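Local coordinates for putative periplasmic protein (Wolinella succinogenes, PDB 3KN3) that probably serves as a periplasmic solute-binding receptor of the ABC-transporter type, with a two-lobed fold whose binding site can hold glutathione, at residues 58-61 against 65-68; 13-18 against 201-206; 72-77 against 210-215; 34-39 against 222-227; 117-122 against 128-133. All blocks are in the same frame, centred on the assembly; numbering follows the deposited sequence.

Overall arrangement
Interactions 1 to 4 reach one mixed sheet and interaction 5 the second, five-stranded sheet, matching the two lobes of a periplasmic binding protein. Interactions 1 and 2 lie closest, centres about 10 Å apart, because strands 57-60 and 202-208 are neighbours. Interaction 3 follows interaction 1 along the chain and joins strand 75-76 to the loop after strand 202-208; interaction 4 packs helix 218-229 on the same sheet. Interaction 5 lies about 33 Å from interactions 3 and 4, centre to centre. Segments 201-206, 210-215 and 222-227 return to the first sheet after the lobe of interaction 5 is built; glutathione-site residues occur in interactions 1, 2 and 5, consistent with a site formed by both lobes.

Interaction 1 of 5, residues 58-61 against 65-68; sequences VFVH and VELE
Strand 57-60 and helix 63-72 approach most closely at Val60 and Glu66, whose CA atoms lie 7.7 Å apart, with a short connection between the two elements. The two side chains slide past each other in opposite directions: methyl CG2 of Val60 lies alongside the Glu66 stem, 3.5 Å from its CG. Glu66 is extended beyond CG (chi2 176°), which carries its carboxylate past the valine toward the end of the strand. There OE2 comes within 3.7 Å of His61 N without bonding to it; its hydrogen-bond partner is Ala62 N, just ahead of the helix. The other oxygen, OE1, has a salt bridge to Arg78 and lies very close to Ser204 OG on the adjacent strand 202-208, a probable hydrogen bond of doubtful length. This strand-to-helix turn also carries His61, a residue of the glutathione site. With an alanine here, Arg78 would probably lose its buried counter-charge and Ala62 N its acceptor, and a gap would be likely beside the Val60 methyl. The contact thus pairs an apolar stem with a carboxylate whose two oxygens are both satisfied, and the nearby arginine would probably favour the ionised form of Glu66.

Interaction 2 of 5, residues 13-18 against 201-206; sequences TSTDNT and NFYSIM
Tyr203 on strand 202-208 meets two threonines of helix 13-18, Thr15 near its ring carbons and Thr18 at its phenol end. Thr15 OG1 comes obliquely to the ring, 3.6 Å from Tyr203 CD1, while its methyl CG2 is 3.9 Å from the same carbon. Both branches can touch the ring because OG1 lies beside the backbone N (chi1 -58°), leaving CG2 anti to that N. Farther along, the Thr18 and Tyr203 side chains come from opposite directions, Thr18 CG2 ending 3.6 Å from Tyr203 OH, again oblique to the ring.

The Thr18 methyl is oriented by its own hydroxyl. OG1 donates to Thr15 O at 2.7 Å, in the carbonyl plane with a C=O...donor angle of 152°, and the same oxygen accepts from Thr18 N at 3.1 Å. OG1 is also hydrogen-bonded to Leu20 N, so two bonds set the rotation of this side chain. One carbonyl thus ties together the two residues that touch the tyrosine. On the strand side, Tyr203 stacks with the His61 ring and touches Phe59, and its backbone pairs with Val81. His61 is in turn hydrogen-bonded through NE2 to Asn201 OD1.

No hydrogen bond crosses from helix to strand, so van der Waals packing carries the join. Tyr203, with Asn201 and His61, binds glutathione in a structure of this protein, and the helix offers it methyls and an oblique hydroxyl.

Interaction 3 of 5, residues 72-77 against 210-215; sequences KGFGID and PKRCEK
Gly73 meets Arg212 through its carbonyl: Gly73 O is 3.2 Å from Arg212 CD, a packing contact, and the same oxygen accepts a hydrogen bond from Asn209 ND2. The glycine ends helix 63-72 in a Schellman motif, and its positive phi of 100° would jam a CB against the carbonyl of the preceding residue.

Phe74 follows and meets the arginine head. Its CD1 sits 3.5 Å above the guanidinium plane, over the centre of that face. From the ring's side the approach is oblique, the two planes being 50° apart, so this is not a parallel stack. A bend in the arginine chain at chi3 (-41°) helps bring the flat group to the ring, while Lys72 CB covers one face of Phe74, 3.8 Å above its plane. A water joins the two residues as well, donating to Phe74 O at 3.0 Å and accepting from Arg212 NH1 at 2.7 Å; it lies in the guanidinium plane, at its edge. NH1 also bonds to Glu51 O.

Beyond Gly75, the end of Ile76 reaches Pro210, CD1 lying 3.7 Å from Pro210 CD.

In the fold, strand 75-76 runs antiparallel to strand 202-208, with Phe74 and Ile76 bonded through their backbones to Asn209 and Ala207. Tyr218 of helix 218-229 touches both Ile76 and Pro210. Within the 210-215 loop that leads to this helix, the Cys213-Cys53 disulfide makes a covalent link to the chain just after helix 43-51.

Interaction 4 of 5, residues 34-39 against 222-227; sequences VDLKWV and KQFIDW
The shortest polar bond here, Asp226 N to Lys222 O at 2.8 Å, lies within helix 218-229, whose Gln223 and Phe224 pack on Val34 and on Leu36 of strand 35-41. This is the helix-on-sheet layering of the alpha/beta periplasmic binding protein fold, and no hydrogen bond crosses between the two segments.

The apolar centre is Leu36 against Phe224, side chains crossing at about a right angle. Leu36 CD1 lies over one face of the phenyl ring, 4.2 Å above its plane and displaced toward the rim, while CD2 is 4.1 Å from CZ. Because CG of Phe224 is anti to its backbone N (chi1 178°), the ring leaves the helix toward the sheet. There Leu7 and Ile205 also touch it, and Tyr28 of helix 20-32 meets it edge-to-face. Helix, edge strand and central strands thus share one aromatic side chain.

Nearer the surface, Gln223 is likewise anti at its first torsion and extended beyond CG, which brings its amide to the valine from the opposite direction. Its NE2 makes a weak hydrogen bond to Tyr28 OH and rests 3.8 Å from Val34 CG2.

Interaction 5 of 5, residues 117-122 against 128-133; sequences FVSRGD and SKEREV
A beta-alpha-beta unit, strand 117-119, helix 125-138 and strand 148-150, contains this contact, in which Glu130 of the helix turns its carboxylate to Ser119 and Phe117 of the first strand. Ser119 OG donates to Glu130 OE1 at 2.8 Å, meeting it on the syn side but 21° out of the carboxylate plane. That hydroxyl also accepts from Gly121 N at 3.1 Å, forming an ST turn at the strand's end. A water donates to OE1 at 2.6 Å and accepts from Arg120 N at 2.9 Å, a second link from the same oxygen to the turn. Bent at chi2 (-111°), the Glu130 chain leads its other oxygen, OE2, to the Phe117 ring, 3.7 Å from CE2, with an oblique approach; OE2 is hydrogen-bonded to Tyr148 OH. Replacing the glutamate with an alanine would probably leave Ser119 OG without its acceptor, Tyr148 OH without this partner and the bridging water loosely held. The turn carries Arg120 of the glutathione site, so Glu130 probably acts as a second-shell residue holding that turn. Arg120 NE bonds to Gln153 O, and its NH2 forms a salt bridge with Asp122 OD1 at 2.9 Å, using that oxygen's syn lone pair.

Interaction 1 of 5, residues 58-61 against 65-68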
# COMPACT_ATOMS: atom_id res chain seq x y z
N VAL A 58 1.45 -15.78 -3.95
CA VAL A 58 0.40 -14.79 -4.07
C VAL A 58 0.95 -13.48 -3.50
O VAL A 58 1.72 -13.48 -2.54
CB VAL A 58 -0.86 -15.30 -3.31
CG1 VAL A 58 -1.44 -14.23 -2.44
CG2 VAL A 58 -1.89 -15.85 -4.28
N PHE A 59 0.61 -12.36 -4.12
CA PHE A 59 1.22 -11.09 -3.75
C PHE A 59 0.19 -9.97 -3.77
O PHE A 59 -0.15 -9.47 -4.84
CB PHE A 59 2.35 -10.76 -4.70
CG PHE A 59 3.24 -9.66 -4.24
CD1 PHE A 59 3.49 -9.47 -2.89
CD2 PHE A 59 3.85 -8.81 -5.14
CE1 PHE A 59 4.35 -8.45 -2.45
CE2 PHE A 59 4.70 -7.78 -4.72
CZ PHE A 59 4.95 -7.61 -3.36
N VAL A 60 -0.29 -9.59 -2.60
CA VAL A 60 -1.45 -8.73 -2.51
C VAL A 60 -1.30 -7.59 -1.51
O VAL A 60 -0.24 -7.39 -0.90
CB VAL A 60 -2.73 -9.54 -2.18
CG1 VAL A 60 -3.04 -10.55 -3.30
CG2 VAL A 60 -2.59 -10.25 -0.82
N HIS A 61 -2.39 -6.85 -1.33
CA HIS A 61 -2.33 -5.58 -0.66
C HIS A 61 -3.64 -5.35 0.06
O HIS A 61 -4.30 -4.35 -0.15
CB HIS A 61 -2.11 -4.49 -1.72
CG HIS A 61 -1.85 -3.13 -1.15
ND1 HIS A 61 -2.65 -2.05 -1.42
CD2 HIS A 61 -0.85 -2.68 -0.35
CE1 HIS A 61 -2.17 -0.98 -0.80
NE2 HIS A 61 -1.08 -1.34 -0.14
N VAL A 65 -8.23 -9.63 4.31
CA VAL A 65 -8.39 -10.94 3.69
C VAL A 65 -7.12 -11.77 3.70
O VAL A 65 -7.20 -12.99 3.73
CB VAL A 65 -8.93 -10.83 2.24
CG1 VAL A 65 -10.44 -10.63 2.25
CG2 VAL A 65 -8.23 -9.72 1.49
N GLU A 66 -5.96 -11.12 3.66
CA GLU A 66 -4.70 -11.85 3.77
C GLU A 66 -4.75 -12.74 5.01
O GLU A 66 -4.39 -13.92 4.97
CB GLU A 66 -3.52 -10.89 3.88
CG GLU A 66 -3.28 -10.04 2.65
CD GLU A 66 -2.17 -9.05 2.87
OE1 GLU A 66 -1.40 -9.26 3.83
OE2 GLU A 66 -2.06 -8.06 2.10
N LEU A 67 -5.24 -12.17 6.10
CA LEU A 67 -5.32 -12.89 7.37
C LEU A 67 -6.34 -14.03 7.32
O LEU A 67 -6.08 -15.13 7.80
CB LEU A 67 -5.58 -11.93 8.52
CG LEU A 67 -4.55 -10.79 8.63
CD1 LEU A 67 -4.38 -10.36 10.08
CD2 LEU A 67 -3.19 -11.17 8.04
N GLU A 68 -7.50 -13.77 6.73
CA GLU A 68 -8.49 -14.80 6.43
C GLU A 68 -7.82 -15.95 5.70
O GLU A 68 -7.99 -17.12 6.06
CB GLU A 68 -9.54 -14.24 5.48
CG GLU A 68 -10.28 -13.07 6.01
CD GLU A 68 -11.62 -13.48 6.54
OE1 GLU A 68 -12.29 -12.63 7.16
OE2 GLU A 68 -11.99 -14.66 6.32

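Interaction 2 of 5, residues 13-18 against 201-206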
# COMPACT_ATOMS: atom_id res chain seq x y z
N THR A 13 -3.80 -6.08 -9.76
CA THR A 13 -3.63 -5.06 -10.79
C THR A 13 -3.06 -3.74 -10.22
O THR A 13 -2.18 -3.12 -10.83
CB THR A 13 -4.94 -4.86 -11.58
OG1 THR A 13 -4.78 -3.80 -12.52
CG2 THR A 13 -6.10 -4.56 -10.65
N SER A 14 -3.52 -3.32 -9.05
CA SER A 14 -2.94 -2.12 -8.46
C SER A 14 -1.48 -2.33 -8.02
O SER A 14 -0.67 -1.41 -8.13
CB SER A 14 -3.82 -1.58 -7.32
OG SER A 14 -4.01 -2.54 -6.31
N THR A 15 -1.14 -3.52 -7.54
CA THR A 15 0.24 -3.81 -7.14
C THR A 15 1.16 -3.74 -8.36
O THR A 15 2.22 -3.13 -8.33
CB THR A 15 0.40 -5.20 -6.49
OG1 THR A 15 -0.43 -5.30 -5.34
CG2 THR A 15 1.84 -5.42 -6.08
N ASP A 16 0.73 -4.39 -9.44
CA ASP A 16 1.47 -4.39 -10.68
C ASP A 16 1.81 -2.97 -11.14
O ASP A 16 2.90 -2.73 -11.65
CB ASP A 16 0.69 -5.10 -11.76
CG ASP A 16 1.47 -5.23 -13.04
OD1 ASP A 16 2.72 -5.28 -12.98
OD2 ASP A 16 0.83 -5.28 -14.12
N ASN A 17 0.87 -2.05 -10.93
CA ASN A 17 1.00 -0.67 -11.42
C ASN A 17 1.99 0.21 -10.68
O ASN A 17 2.43 1.22 -11.20
CB ASN A 17 -0.36 0.02 -11.44
CG ASN A 17 -1.25 -0.55 -12.48
OD1 ASN A 17 -0.78 -1.19 -13.43
ND2 ASN A 17 -2.55 -0.34 -12.32
N THR A 18 2.33 -0.20 -9.47
CA THR A 18 3.37 0.45 -8.70
C THR A 18 4.77 0.21 -9.29
O THR A 18 5.71 0.97 -9.01
CB THR A 18 3.34 -0.05 -7.25
OG1 THR A 18 3.93 -1.36 -7.18
CG2 THR A 18 1.90 -0.09 -6.72
N ASN A 201 3.29 1.54 4.19
CA ASN A 201 2.50 0.75 3.25
C ASN A 201 3.13 -0.63 3.01
O ASN A 201 4.31 -0.73 2.66
CB ASN A 201 2.41 1.49 1.91
CG ASN A 201 1.26 0.98 1.03
OD1 ASN A 201 0.38 0.24 1.50
ND2 ASN A 201 1.26 1.39 -0.23
N PHE A 202 2.34 -1.69 3.17
CA PHE A 202 2.87 -3.03 2.95
C PHE A 202 2.09 -3.85 1.94
O PHE A 202 0.85 -3.86 1.94
CB PHE A 202 2.92 -3.81 4.26
CG PHE A 202 3.73 -3.15 5.32
CD1 PHE A 202 5.07 -3.44 5.46
CD2 PHE A 202 3.15 -2.24 6.18
CE1 PHE A 202 5.83 -2.85 6.44
CE2 PHE A 202 3.90 -1.63 7.16
CZ PHE A 202 5.24 -1.94 7.30
N TYR A 203 2.84 -4.57 1.11
CA TYR A 203 2.30 -5.59 0.23
C TYR A 203 2.78 -6.97 0.73
O TYR A 203 3.95 -7.15 1.03
CB TYR A 203 2.74 -5.33 -1.20
CG TYR A 203 2.37 -3.95 -1.73
CD1 TYR A 203 1.26 -3.77 -2.56
CD2 TYR A 203 3.14 -2.83 -1.41
CE1 TYR A 203 0.93 -2.52 -3.05
CE2 TYR A 203 2.81 -1.58 -1.89
CZ TYR A 203 1.71 -1.43 -2.70
OH TYR A 203 1.40 -0.17 -3.16
N SER A 204 1.87 -7.93 0.81
CA SER A 204 2.18 -9.22 1.40
C SER A 204 2.39 -10.31 0.38
O SER A 204 1.58 -10.48 -0.53
CB SER A 204 1.06 -9.65 2.34
OG SER A 204 0.94 -8.75 3.41
N ILE A 205 3.48 -11.07 0.54
CA ILE A 205 3.72 -12.27 -0.23
C ILE A 205 3.33 -13.43 0.64
O ILE A 205 3.68 -13.46 1.81
CB ILE A 205 5.21 -12.44 -0.58
CG1 ILE A 205 5.72 -11.21 -1.31
CG2 ILE A 205 5.43 -13.66 -1.46
CD1 ILE A 205 7.21 -11.22 -1.48
N MSE A 206 2.57 -14.36 0.09
CA MSE A 206 2.31 -15.62 0.78
C MSE A 206 2.55 -16.78 -0.17
O MSE A 206 2.27 -16.68 -1.37
CB MSE A 206 0.87 -15.68 1.29
CG MSE A 206 0.55 -14.66 2.36
SE MSE A 206 -1.37 -14.48 2.66
CE MSE A 206 -1.37 -13.36 4.24

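Interaction 3 of 5, residues 72-77 against 210-215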
# COMPACT_ATOMS: atom_id res chain seq x y z
N LYS A 72 -7.73 -19.78 6.73
CA LYS A 72 -8.44 -20.80 5.97
C LYS A 72 -7.50 -21.95 5.58
O LYS A 72 -7.95 -23.05 5.26
CB LYS A 72 -9.05 -20.18 4.70
CG LYS A 72 -10.58 -20.26 4.58
CD LYS A 72 -11.26 -18.98 5.06
CE LYS A 72 -11.49 -17.99 3.94
NZ LYS A 72 -12.50 -18.49 2.97
N GLY A 73 -6.20 -21.68 5.59
CA GLY A 73 -5.21 -22.68 5.25
C GLY A 73 -4.69 -22.56 3.83
O GLY A 73 -3.97 -23.42 3.34
N PHE A 74 -5.06 -21.48 3.16
CA PHE A 74 -4.74 -21.30 1.76
C PHE A 74 -3.31 -20.83 1.56
O PHE A 74 -2.61 -21.33 0.68
CB PHE A 74 -5.75 -20.36 1.07
CG PHE A 74 -7.15 -20.89 1.06
CD1 PHE A 74 -7.39 -22.24 1.27
CD2 PHE A 74 -8.23 -20.05 0.84
CE1 PHE A 74 -8.68 -22.74 1.26
CE2 PHE A 74 -9.52 -20.54 0.83
CZ PHE A 74 -9.75 -21.89 1.04
N GLY A 75 -2.87 -19.88 2.38
CA GLY A 75 -1.51 -19.38 2.28
C GLY A 75 -0.73 -19.56 3.56
O GLY A 75 -1.31 -19.61 4.65
N ILE A 76 0.58 -19.68 3.44
CA ILE A 76 1.47 -19.73 4.60
C ILE A 76 2.62 -18.77 4.38
O ILE A 76 2.79 -18.25 3.28
CB ILE A 76 2.04 -21.13 4.80
CG1 ILE A 76 2.89 -21.54 3.60
CG2 ILE A 76 0.93 -22.15 5.04
CD1 ILE A 76 3.52 -22.93 3.76
N ASP A 77 3.38 -18.51 5.44
CA ASP A 77 4.61 -17.72 5.37
C ASP A 77 4.38 -16.28 4.94
O ASP A 77 5.21 -15.68 4.26
CB ASP A 77 5.64 -18.40 4.47
CG ASP A 77 6.04 -19.77 4.98
OD1 ASP A 77 6.50 -20.61 4.17
OD2 ASP A 77 5.89 -20.03 6.19
N PRO A 210 1.62 -26.02 0.44
CA PRO A 210 1.98 -27.26 -0.28
C PRO A 210 1.12 -28.43 0.18
O PRO A 210 0.95 -29.40 -0.56
CB PRO A 210 3.45 -27.50 0.12
CG PRO A 210 3.81 -26.40 1.14
CD PRO A 210 2.54 -25.74 1.56
N LYS A 211 0.58 -28.33 1.39
CA LYS A 211 -0.28 -29.36 1.95
C LYS A 211 -1.55 -29.52 1.14
O LYS A 211 -2.12 -30.60 1.09
CB LYS A 211 -0.65 -29.02 3.40
CG LYS A 211 -0.05 -29.94 4.45
CD LYS A 211 1.47 -29.76 4.55
CE LYS A 211 2.04 -30.53 5.74
NZ LYS A 211 1.43 -30.10 7.04
N ARG A 212 -2.01 -28.45 0.50
CA ARG A 212 -3.17 -28.59 -0.36
C ARG A 212 -2.83 -28.55 -1.84
O ARG A 212 -3.60 -29.03 -2.67
CB ARG A 212 -4.29 -27.60 0.00
CG ARG A 212 -3.87 -26.19 0.29
CD ARG A 212 -4.93 -25.50 1.14
NE ARG A 212 -6.29 -25.81 0.72
CZ ARG A 212 -6.85 -25.35 -0.39
NH1 ARG A 212 -6.15 -24.57 -1.20
NH2 ARG A 212 -8.10 -25.68 -0.72
N CYS A 213 -1.68 -27.99 -2.18
CA CYS A 213 -1.30 -27.94 -3.58
C CYS A 213 -0.04 -28.76 -3.84
O CYS A 213 1.07 -28.23 -3.89
CB CYS A 213 -1.19 -26.48 -4.05
SG CYS A 213 -2.78 -25.57 -3.93
N GLU A 214 -0.24 -30.06 -4.01
CA GLU A 214 0.84 -31.04 -4.15
C GLU A 214 1.90 -30.63 -5.15
O GLU A 214 3.08 -30.94 -4.99
CB GLU A 214 0.27 -32.40 -4.58
CG GLU A 214 -0.56 -33.12 -3.52
CD GLU A 214 -1.25 -34.36 -4.07
OE1 GLU A 214 -0.95 -34.74 -5.22
OE2 GLU A 214 -2.09 -34.95 -3.35
N LYS A 215 1.48 -29.91 -6.18
CA LYS A 215 2.35 -29.63 -7.30
C LYS A 215 2.82 -28.18 -7.37
O LYS A 215 3.44 -27.77 -8.35
CB LYS A 215 1.63 -30.02 -8.58
CG LYS A 215 1.25 -31.50 -8.60
CD LYS A 215 0.83 -31.98 -9.98
CE LYS A 215 0.73 -33.50 -10.01
NZ LYS A 215 0.29 -34.01 -11.34
O HOH W 1 -3.87 -23.12 -1.34

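Interaction 4 of 5, residues 34-39 against 222-227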
# COMPACT_ATOMS: atom_id res chain seq x y z
N VAL A 34 16.45 -17.33 -11.20
CA VAL A 34 15.02 -17.62 -11.36
C VAL A 34 14.24 -16.45 -11.97
O VAL A 34 14.41 -15.30 -11.55
CB VAL A 34 14.35 -17.95 -10.02
CG1 VAL A 34 12.82 -18.03 -10.19
CG2 VAL A 34 14.93 -19.23 -9.40
N ASP A 35 13.39 -16.76 -12.95
CA ASP A 35 12.48 -15.77 -13.52
C ASP A 35 11.13 -15.69 -12.81
O ASP A 35 10.40 -16.67 -12.72
CB ASP A 35 12.24 -16.03 -15.00
CG ASP A 35 13.42 -15.62 -15.86
OD1 ASP A 35 14.03 -14.58 -15.57
OD2 ASP A 35 13.71 -16.35 -16.84
N LEU A 36 10.80 -14.50 -12.34
CA LEU A 36 9.49 -14.19 -11.80
C LEU A 36 8.46 -14.01 -12.92
O LEU A 36 8.63 -13.19 -13.82
CB LEU A 36 9.58 -12.90 -10.99
CG LEU A 36 8.80 -12.89 -9.68
CD1 LEU A 36 9.20 -14.10 -8.86
CD2 LEU A 36 9.07 -11.58 -8.93
N LYS A 37 7.39 -14.78 -12.86
CA LYS A 37 6.32 -14.65 -13.84
C LYS A 37 5.02 -14.37 -13.08
O LYS A 37 4.63 -15.13 -12.19
CB LYS A 37 6.19 -15.92 -14.70
CG LYS A 37 7.37 -16.20 -15.65
CD LYS A 37 7.42 -15.22 -16.84
CE LYS A 37 6.18 -15.30 -17.76
NZ LYS A 37 6.35 -16.28 -18.89
N TRP A 38 4.35 -13.27 -13.40
CA TRP A 38 3.16 -12.94 -12.64
C TRP A 38 1.94 -12.62 -13.49
O TRP A 38 2.04 -12.17 -14.62
CB TRP A 38 3.43 -11.82 -11.65
CG TRP A 38 3.83 -10.49 -12.25
CD1 TRP A 38 2.99 -9.47 -12.60
CD2 TRP A 38 5.16 -10.04 -12.54
NE1 TRP A 38 3.72 -8.41 -13.10
CE2 TRP A 38 5.05 -8.74 -13.07
CE3 TRP A 38 6.43 -10.62 -12.41
CZ2 TRP A 38 6.16 -8.00 -13.46
CZ3 TRP A 38 7.53 -9.88 -12.80
CH2 TRP A 38 7.40 -8.59 -13.32
N VAL A 39 0.77 -12.85 -12.92
CA VAL A 39 -0.45 -12.42 -13.56
C VAL A 39 -1.15 -11.49 -12.60
O VAL A 39 -1.26 -11.79 -11.41
CB VAL A 39 -1.33 -13.61 -13.92
CG1 VAL A 39 -2.49 -13.14 -14.77
CG2 VAL A 39 -0.53 -14.64 -14.69
N LYS A 222 9.52 -20.57 -1.09
CA LYS A 222 10.28 -20.29 0.12
C LYS A 222 11.62 -19.59 -0.21
O LYS A 222 12.07 -18.70 0.52
CB LYS A 222 10.50 -21.58 0.91
CG LYS A 222 11.47 -21.47 2.05
CD LYS A 222 10.83 -20.96 3.33
CE LYS A 222 11.88 -20.90 4.46
NZ LYS A 222 12.90 -22.02 4.37
N GLN A 223 12.23 -19.97 -1.32
CA GLN A 223 13.48 -19.33 -1.72
C GLN A 223 13.28 -17.83 -1.98
O GLN A 223 14.03 -16.99 -1.51
CB GLN A 223 14.05 -20.01 -2.95
CG GLN A 223 15.37 -19.43 -3.41
CD GLN A 223 15.82 -20.02 -4.74
OE1 GLN A 223 16.04 -21.23 -4.84
NE2 GLN A 223 15.95 -19.18 -5.77
N PHE A 224 12.24 -17.51 -2.73
CA PHE A 224 11.94 -16.13 -3.03
C PHE A 224 11.64 -15.34 -1.77
O PHE A 224 12.09 -14.21 -1.60
CB PHE A 224 10.75 -16.05 -3.97
CG PHE A 224 10.34 -14.66 -4.29
CD1 PHE A 224 11.19 -13.83 -4.99
CD2 PHE A 224 9.10 -14.19 -3.91
CE1 PHE A 224 10.81 -12.54 -5.30
CE2 PHE A 224 8.72 -12.90 -4.22
CZ PHE A 224 9.58 -12.08 -4.91
N ILE A 225 10.86 -15.93 -0.88
CA ILE A 225 10.51 -15.28 0.37
C ILE A 225 11.75 -15.05 1.24
O ILE A 225 11.92 -13.98 1.83
CB ILE A 225 9.43 -16.08 1.14
CG1 ILE A 225 8.06 -15.88 0.50
CG2 ILE A 225 9.40 -15.69 2.61
CD1 ILE A 225 7.00 -16.79 1.08
N ASP A 226 12.64 -16.03 1.30
CA ASP A 226 13.85 -15.89 2.09
C ASP A 226 14.72 -14.77 1.50
O ASP A 226 15.32 -13.98 2.23
CB ASP A 226 14.63 -17.20 2.16
CG ASP A 226 13.92 -18.28 2.97
OD1 ASP A 226 12.96 -17.96 3.70
OD2 ASP A 226 14.35 -19.46 2.89
N TRP A 227 14.77 -14.70 0.18
CA TRP A 227 15.56 -13.67 -0.50
C TRP A 227 15.06 -12.27 -0.09
O TRP A 227 15.85 -11.42 0.32
CB TRP A 227 15.47 -13.89 -2.01
CG TRP A 227 16.11 -12.86 -2.86
CD1 TRP A 227 17.44 -12.72 -3.10
CD2 TRP A 227 15.46 -11.83 -3.61
NE1 TRP A 227 17.67 -11.66 -3.94
CE2 TRP A 227 16.46 -11.10 -4.28
CE3 TRP A 227 14.12 -11.46 -3.79
CZ2 TRP A 227 16.17 -10.01 -5.11
CZ3 TRP A 227 13.84 -10.37 -4.61
CH2 TRP A 227 14.86 -9.66 -5.26

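Interaction 5 of 5, residues 117-122 against 128-133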
# COMPACT_ATOMS: atom_id res chain seq x y z
N PHE A 117 -10.70 18.02 5.77
CA PHE A 117 -10.04 16.80 5.41
C PHE A 117 -10.89 15.99 4.44
O PHE A 117 -12.04 15.66 4.73
CB PHE A 117 -9.72 15.96 6.65
CG PHE A 117 -8.92 14.74 6.34
CD1 PHE A 117 -7.55 14.76 6.47
CD2 PHE A 117 -9.54 13.60 5.85
CE1 PHE A 117 -6.81 13.64 6.15
CE2 PHE A 117 -8.80 12.48 5.54
CZ PHE A 117 -7.43 12.51 5.68
N VAL A 118 -10.31 15.64 3.30
CA VAL A 118 -11.03 14.91 2.27
C VAL A 118 -10.69 13.42 2.24
O VAL A 118 -9.56 13.03 1.99
CB VAL A 118 -10.75 15.50 0.88
CG1 VAL A 118 -11.62 14.80 -0.18
CG2 VAL A 118 -11.00 17.02 0.90
N SER A 119 -11.70 12.60 2.46
CA SER A 119 -11.54 11.16 2.43
C SER A 119 -11.94 10.61 1.05
O SER A 119 -12.81 11.18 0.37
CB SER A 119 -12.40 10.52 3.52
OG SER A 119 -12.54 9.13 3.33
N ARG A 120 -11.30 9.52 0.64
CA ARG A 120 -11.66 8.83 -0.60
C ARG A 120 -13.13 8.46 -0.56
O ARG A 120 -13.82 8.55 -1.57
CB ARG A 120 -10.81 7.56 -0.81
CG ARG A 120 -9.39 7.80 -1.27
CD ARG A 120 -9.31 8.16 -2.73
NE ARG A 120 -9.76 7.07 -3.60
CZ ARG A 120 -8.97 6.12 -4.09
NH1 ARG A 120 -7.67 6.09 -3.79
NH2 ARG A 120 -9.47 5.18 -4.87
N GLY A 121 -13.61 8.01 0.60
CA GLY A 121 -14.99 7.61 0.74
C GLY A 121 -15.51 6.68 -0.36
O GLY A 121 -16.65 6.80 -0.79
N ASP A 122 -14.66 5.76 -0.81
CA ASP A 122 -15.05 4.73 -1.78
C ASP A 122 -14.60 3.37 -1.26
O ASP A 122 -14.15 3.26 -0.12
CB ASP A 122 -14.42 4.99 -3.16
CG ASP A 122 -12.90 5.03 -3.11
OD1 ASP A 122 -12.26 5.16 -4.18
OD2 ASP A 122 -12.33 4.94 -2.00
N SER A 128 -9.55 2.50 3.31
CA SER A 128 -9.62 1.71 4.53
C SER A 128 -8.36 1.90 5.37
O SER A 128 -8.39 1.76 6.59
CB SER A 128 -9.87 0.24 4.23
OG SER A 128 -8.89 -0.24 3.35
N LYS A 129 -7.26 2.24 4.72
CA LYS A 129 -6.05 2.63 5.43
C LYS A 129 -6.25 3.93 6.18
O LYS A 129 -5.92 4.03 7.35
CB LYS A 129 -4.89 2.80 4.46
CG LYS A 129 -3.64 3.31 5.13
CD LYS A 129 -3.25 2.40 6.27
CE LYS A 129 -1.82 2.68 6.71
NZ LYS A 129 -1.37 1.69 7.72
N GLU A 130 -6.79 4.93 5.49
CA GLU A 130 -7.05 6.24 6.07
C GLU A 130 -8.02 6.14 7.24
O GLU A 130 -7.87 6.83 8.23
CB GLU A 130 -7.60 7.20 5.01
CG GLU A 130 -8.11 8.52 5.54
CD GLU A 130 -9.60 8.65 5.42
OE1 GLU A 130 -10.13 8.20 4.38
OE2 GLU A 130 -10.25 9.20 6.35
N ARG A 131 -9.02 5.27 7.12
CA ARG A 131 -9.93 4.99 8.23
C ARG A 131 -9.16 4.39 9.40
O ARG A 131 -9.39 4.77 10.55
CB ARG A 131 -11.06 4.06 7.78
CG ARG A 131 -12.07 4.76 6.88
CD ARG A 131 -13.05 3.81 6.21
NE ARG A 131 -13.94 3.16 7.17
CZ ARG A 131 -14.94 3.78 7.79
NH1 ARG A 131 -15.70 3.11 8.65
NH2 ARG A 131 -15.18 5.06 7.54
N GLU A 132 -8.25 3.47 9.12
CA GLU A 132 -7.43 2.89 10.17
C GLU A 132 -6.61 3.97 10.90
O GLU A 132 -6.49 3.95 12.12
CB GLU A 132 -6.50 1.82 9.61
CG GLU A 132 -6.70 0.43 10.21
CD GLU A 132 -6.20 0.32 11.66
OE1 GLU A 132 -5.57 -0.71 11.99
OE2 GLU A 132 -6.45 1.24 12.48
N VAL A 133 -6.06 4.90 10.14
CA VAL A 133 -5.26 5.96 10.76
C VAL A 133 -6.06 6.84 11.74
O VAL A 133 -5.54 7.17 12.82
CB VAL A 133 -4.56 6.81 9.69
CG1 VAL A 133 -3.75 7.92 10.35
CG2 VAL A 133 -3.66 5.92 8.82
O HOH W 2 -9.14 8.08 2.02